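PDB 3DFF: teicoplanin pseudoaglycone deacetylases Orf2 from Actinoplanes teichomyceticus, which probably removes an acetyl group from a sugar of the teicoplanin pseudoaglycone, as a zinc-dependent deacetylase of the PIG-L family. Local coordinates for residues T8-I13 against F147-V153; L28-A32 against H85-A89. One frame throughout, in Å; residues are numbered along the deposited sequence.

Contact 1 of 2, residues T8-I13 against F147-V153; sequences TRLLAI and FDPTLVV
Over one face of the Arg-9 guanidinium lies the carboxylate of Asp-148, the two planes stacked 12° apart, while the carbonyl carbon of Pro-149 sits at the edge, near the guanidinium plane. The salt bridge is long, 3.8 Å from Arg-9 NH2 to Asp-148 OD2, and the position of the guanidinium in the model is doubtful, because its NH1 clashes with Asp-148 O. Phe-147 CE2 comes within 3.7 Å of Leu-10 O. Thr-150 turns its hydroxyl between its own N and carbonyl carbon (chi1 50°), where OG1 accepts a bond from Arg-9 N at 3.0 Å. In return Thr-150 N reaches a lone pair of Arg-9 O at 2.8 Å, and Leu-151 N adds a weak bond to that oxygen. From there a parallel ladder takes over: Leu-11 N to Leu-151 O, Val-153 N to Leu-11 O, then Ile-13 N to Val-153 O at 2.8 Å. On one face of the sheet Leu-10 CD1 packs 3.7 Å from Leu-151 CD2; on the other, Leu-11 CB meets Pro-149 CB. The backbone bonds join strands 9-14 and 151-155, neighbours within the mixed sheet, and fix their parallel register without need of the uncertain charge pairing just before strand 151-155.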
loop_
_atom_site.group_PDB
_atom_site.type_symbol
_atom_site.label_atom_id
_atom_site.label_comp_id
_atom_site.label_asym_id
_atom_site.label_seq_id
_atom_site.Cartn_x
_atom_site.Cartn_y
_atom_site.Cartn_z
ATOM N N THR A 8 -4.115 21.597 -6.554
ATOM C CA THR A 8 -4.327 20.138 -6.307
ATOM C C THR A 8 -3.368 19.651 -5.236
ATOM O O THR A 8 -2.147 19.780 -5.373
ATOM C CB THR A 8 -4.129 19.297 -7.573
ATOM O OG1 THR A 8 -4.977 19.795 -8.609
ATOM C CG2 THR A 8 -4.487 17.827 -7.308
ATOM N N ARG A 9 -3.942 19.090 -4.175
ATOM C CA ARG A 9 -3.188 18.518 -3.071
ATOM C C ARG A 9 -3.567 17.028 -2.991
ATOM O O ARG A 9 -4.667 16.690 -2.590
ATOM C CB ARG A 9 -3.520 19.249 -1.765
ATOM C CG ARG A 9 -3.047 20.716 -1.699
ATOM C CD ARG A 9 -3.500 21.406 -0.405
ATOM N NE ARG A 9 -4.487 22.461 -0.652
ATOM C CZ ARG A 9 -5.802 22.274 -0.789
ATOM N NH1 ARG A 9 -6.333 21.065 -0.709
ATOM N NH2 ARG A 9 -6.599 23.308 -1.015
ATOM N N LEU A 10 -2.647 16.163 -3.399
ATOM C CA LEU A 10 -2.924 14.734 -3.506
ATOM C C LEU A 10 -2.284 13.985 -2.338
ATOM O O LEU A 10 -1.063 14.006 -2.191
ATOM C CB LEU A 10 -2.387 14.204 -4.837
ATOM C CG LEU A 10 -2.488 12.694 -5.113
ATOM C CD1 LEU A 10 -3.917 12.243 -5.121
ATOM C CD2 LEU A 10 -1.835 12.371 -6.432
ATOM N N LEU A 11 -3.112 13.348 -1.515
ATOM C CA LEU A 11 -2.605 12.520 -0.412
ATOM C C LEU A 11 -2.777 11.053 -0.784
ATOM O O LEU A 11 -3.913 10.589 -0.914
ATOM C CB LEU A 11 -3.376 12.804 0.881
ATOM C CG LEU A 11 -3.055 11.960 2.131
ATOM C CD1 LEU A 11 -1.587 12.139 2.575
ATOM C CD2 LEU A 11 -4.036 12.281 3.253
ATOM N N ALA A 12 -1.655 10.357 -0.957
ATOM C CA ALA A 12 -1.679 8.920 -1.187
ATOM C C ALA A 12 -1.461 8.247 0.162
ATOM O O ALA A 12 -0.611 8.677 0.943
ATOM C CB ALA A 12 -0.638 8.512 -2.183
ATOM N N ILE A 13 -2.240 7.210 0.441
ATOM C CA ILE A 13 -2.086 6.493 1.710
ATOM C C ILE A 13 -1.702 5.047 1.433
ATOM O O ILE A 13 -2.525 4.254 0.983
ATOM C CB ILE A 13 -3.354 6.596 2.545
ATOM C CG1 ILE A 13 -3.734 8.083 2.751
ATOM C CG2 ILE A 13 -3.202 5.881 3.892
ATOM C CD1 ILE A 13 -4.944 8.279 3.561
ATOM N N PHE A 147 -2.757 18.584 6.075
ATOM C CA PHE A 147 -2.358 18.679 4.674
ATOM C C PHE A 147 -3.451 19.236 3.757
ATOM O O PHE A 147 -3.148 19.802 2.705
ATOM C CB PHE A 147 -1.881 17.307 4.186
ATOM C CG PHE A 147 -1.457 17.273 2.749
ATOM C CD1 PHE A 147 -0.292 17.912 2.331
ATOM C CD2 PHE A 147 -2.198 16.546 1.817
ATOM C CE1 PHE A 147 0.108 17.858 1.000
ATOM C CE2 PHE A 147 -1.811 16.492 0.479
ATOM C CZ PHE A 147 -0.661 17.146 0.068
ATOM N N ASP A 148 -4.706 19.068 4.168
ATOM C CA ASP A 148 -5.884 19.562 3.441
ATOM C C ASP A 148 -5.936 19.063 2.006
ATOM O O ASP A 148 -5.937 19.854 1.077
ATOM C CB ASP A 148 -5.961 21.099 3.487
ATOM C CG ASP A 148 -7.327 21.638 3.044
ATOM O OD1 ASP A 148 -8.336 20.900 3.100
ATOM O OD2 ASP A 148 -7.387 22.822 2.645
ATOM N N PRO A 149 -6.011 17.735 1.811
ATOM C CA PRO A 149 -5.940 17.244 0.438
ATOM C C PRO A 149 -7.226 17.559 -0.341
ATOM O O PRO A 149 -8.285 17.689 0.254
ATOM C CB PRO A 149 -5.844 15.730 0.633
ATOM C CG PRO A 149 -6.644 15.497 1.883
ATOM C CD PRO A 149 -6.219 16.636 2.774
ATOM N N THR A 150 -7.114 17.688 -1.659
ATOM C CA THR A 150 -8.291 17.760 -2.513
ATOM C C THR A 150 -8.700 16.382 -3.008
ATOM O O THR A 150 -9.847 16.181 -3.418
ATOM C CB THR A 150 -8.070 18.679 -3.727
ATOM O OG1 THR A 150 -6.851 18.322 -4.378
ATOM C CG2 THR A 150 -8.010 20.137 -3.290
ATOM N N LEU A 151 -7.757 15.434 -2.934
ATOM C CA LEU A 151 -7.978 14.053 -3.367
ATOM C C LEU A 151 -7.144 13.123 -2.499
ATOM O O LEU A 151 -5.973 13.402 -2.250
ATOM C CB LEU A 151 -7.557 13.845 -4.822
ATOM C CG LEU A 151 -7.752 12.430 -5.416
ATOM C CD1 LEU A 151 -9.196 12.006 -5.346
ATOM C CD2 LEU A 151 -7.245 12.309 -6.844
ATOM N N VAL A 152 -7.752 12.030 -2.057
ATOM C CA VAL A 152 -7.001 10.967 -1.378
ATOM C C VAL A 152 -7.073 9.697 -2.230
ATOM O O VAL A 152 -8.153 9.334 -2.717
ATOM C CB VAL A 152 -7.581 10.664 0.016
ATOM C CG1 VAL A 152 -6.877 9.457 0.663
ATOM C CG2 VAL A 152 -7.461 11.873 0.934
ATOM N N VAL A 153 -5.935 9.023 -2.394
ATOM C CA VAL A 153 -5.915 7.711 -3.061
ATOM C C VAL A 153 -5.270 6.695 -2.129
ATOM O O VAL A 153 -4.235 6.971 -1.539
ATOM C CB VAL A 153 -5.171 7.718 -4.408
ATOM C CG1 VAL A 153 -5.448 6.426 -5.180
ATOM C CG2 VAL A 153 -5.616 8.931 -5.280
#

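Contact 2 of 2, residues L28-A32 against H85-A89; sequences LAQAA and HLRVA
Leu-86 carries CG anti to its carbonyl carbon (chi1 -61°), which extends the branched end toward helix 19-33; with CD1 anti to CA (chi2 179°), CD2 is the branch that meets Ala-29 CB at 3.9 Å. Val-88 likewise sets CG1 anti to its carbonyl carbon (chi1 -54°), directing that methyl at the same helix, 3.9 Å from Ala-32 CB and 3.8 Å from Leu-28 O. CD1, the other branch of Leu-86, approaches Leu-28 CB more loosely, at 4.3 Å. The small side chains of Ala-29 and Ala-32 are about one helical turn apart and let the backbone come close, with the CA atoms of Ala-29 and Leu-86 5.1 Å apart. Between Leu-86 and Val-88 the chain turns at Arg-87, which, with positive phi, closes helix 71-85 in a Schellman motif, after which the chain runs into strand 89-92, an edge strand of the main sheet. Ala-89 is already bonded through its backbone to strand 37-42. The connection between helix 71-85 and strand 89-92 thus lies against helix 19-33, which packs on the sheet through Leu-28 and Ala-31. Polar contact is left to one water, which donates to Ala-29 O at 2.9 Å and to Leu-86 O at 2.7 Å, bridging a carbonyl of the helix to one at the turn. Helix 216-226 also touches here, Met-218 on Ala-29 and Ala-225 on Leu-86.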
loop_
_atom_site.group_PDB
_atom_site.type_symbol
_atom_site.label_atom_id
_atom_site.label_comp_id
_atom_site.label_asym_id
_atom_site.label_seq_id
_atom_site.Cartn_x
_atom_site.Cartn_y
_atom_site.Cartn_z
ATOM N N LEU A 28 1.437 9.123 -9.309
ATOM C CA LEU A 28 2.094 10.064 -8.403
ATOM C C LEU A 28 3.058 10.980 -9.160
ATOM O O LEU A 28 3.066 12.196 -8.934
ATOM C CB LEU A 28 2.863 9.309 -7.321
ATOM C CG LEU A 28 1.978 8.537 -6.345
ATOM C CD1 LEU A 28 2.838 7.626 -5.497
ATOM C CD2 LEU A 28 1.150 9.488 -5.465
ATOM N N ALA A 29 3.871 10.380 -10.028
ATOM C CA ALA A 29 4.868 11.114 -10.807
ATOM C C ALA A 29 4.179 12.099 -11.757
ATOM O O ALA A 29 4.636 13.241 -11.909
ATOM C CB ALA A 29 5.747 10.152 -11.573
ATOM N N GLN A 30 3.077 11.657 -12.363
ATOM C CA GLN A 30 2.262 12.510 -13.243
ATOM C C GLN A 30 1.757 13.731 -12.490
ATOM O O GLN A 30 1.893 14.867 -12.972
ATOM C CB GLN A 30 1.076 11.723 -13.828
ATOM C CG GLN A 30 0.099 12.540 -14.694
ATOM C CD GLN A 30 0.628 12.818 -16.095
ATOM O OE1 GLN A 30 1.752 12.447 -16.445
ATOM N NE2 GLN A 30 -0.190 13.478 -16.911
ATOM N N ALA A 31 1.178 13.491 -11.313
ATOM C CA ALA A 31 0.575 14.533 -10.495
ATOM C C ALA A 31 1.598 15.602 -10.122
ATOM O O ALA A 31 1.275 16.795 -10.094
ATOM C CB ALA A 31 -0.051 13.921 -9.242
ATOM N N ALA A 32 2.833 15.174 -9.860
ATOM C CA ALA A 32 3.907 16.086 -9.465
ATOM C C ALA A 32 4.350 16.958 -10.643
ATOM O O ALA A 32 4.555 18.164 -10.480
ATOM C CB ALA A 32 5.079 15.314 -8.895
ATOM N N HIS A 85 12.746 9.895 -6.062
ATOM C CA HIS A 85 12.903 9.664 -7.502
ATOM C C HIS A 85 11.684 10.104 -8.303
ATOM O O HIS A 85 11.834 10.601 -9.438
ATOM C CB HIS A 85 13.250 8.209 -7.812
ATOM C CG HIS A 85 13.816 8.015 -9.187
ATOM N ND1 HIS A 85 15.115 8.351 -9.511
ATOM C CD2 HIS A 85 13.254 7.537 -10.324
ATOM C CE1 HIS A 85 15.329 8.082 -10.788
ATOM N NE2 HIS A 85 14.216 7.587 -11.304
ATOM N N LEU A 86 10.492 9.924 -7.725
ATOM C CA LEU A 86 9.219 10.387 -8.319
ATOM C C LEU A 86 9.000 11.883 -8.107
ATOM O O LEU A 86 8.002 12.459 -8.571
ATOM C CB LEU A 86 8.024 9.613 -7.747
ATOM C CG LEU A 86 8.015 8.105 -7.982
ATOM C CD1 LEU A 86 6.775 7.494 -7.332
ATOM C CD2 LEU A 86 8.013 7.819 -9.477
ATOM N N ARG A 87 9.941 12.476 -7.368
ATOM C CA ARG A 87 9.949 13.885 -6.976
ATOM C C ARG A 87 8.741 14.238 -6.107
ATOM O O ARG A 87 8.142 15.302 -6.235
ATOM C CB ARG A 87 10.133 14.797 -8.212
ATOM C CG ARG A 87 11.266 14.308 -9.124
ATOM C CD ARG A 87 11.459 15.224 -10.329
ATOM N NE ARG A 87 12.354 16.330 -10.004
ATOM C CZ ARG A 87 13.544 16.530 -10.571
ATOM N NH1 ARG A 87 13.985 15.710 -11.517
ATOM N NH2 ARG A 87 14.286 17.569 -10.199
ATOM N N VAL A 88 8.387 13.325 -5.199
ATOM C CA VAL A 88 7.242 13.529 -4.294
ATOM C C VAL A 88 7.631 13.387 -2.796
ATOM O O VAL A 88 8.639 12.759 -2.473
ATOM C CB VAL A 88 6.031 12.586 -4.622
ATOM C CG1 VAL A 88 5.599 12.700 -6.084
ATOM C CG2 VAL A 88 6.367 11.140 -4.294
ATOM N N ALA A 89 6.811 13.964 -1.916
ATOM C CA ALA A 89 7.046 13.979 -0.452
ATOM C C ALA A 89 6.587 12.687 0.226
ATOM O O ALA A 89 5.672 12.009 -0.258
ATOM C CB ALA A 89 6.318 15.170 0.185
HETATM O O HOH W 1 7.297 13.813 -10.843
#

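Overall arrangement
From the N terminus the chain runs along strand 9-14, supplying one side of contact 1, and enters helix 19-33, which supplies one side of contact 2. Strand 37-42 and helices 54-62 and 71-85 follow before 85-89 returns to 28-32, closing contact 2 as a loop within a larger one. That outer loop shuts only when helix 126-147 gives way to strand 151-155 beside strand 9-14. Contact 1 thus joins neighbouring strands of the sheet, and contact 2 joins a helix covering it to the approach of edge strand 89-92. They meet directly, Leu-10 CD2 lying 3.7 Å from Ala-31 CB and Ala-12 packing on Leu-28.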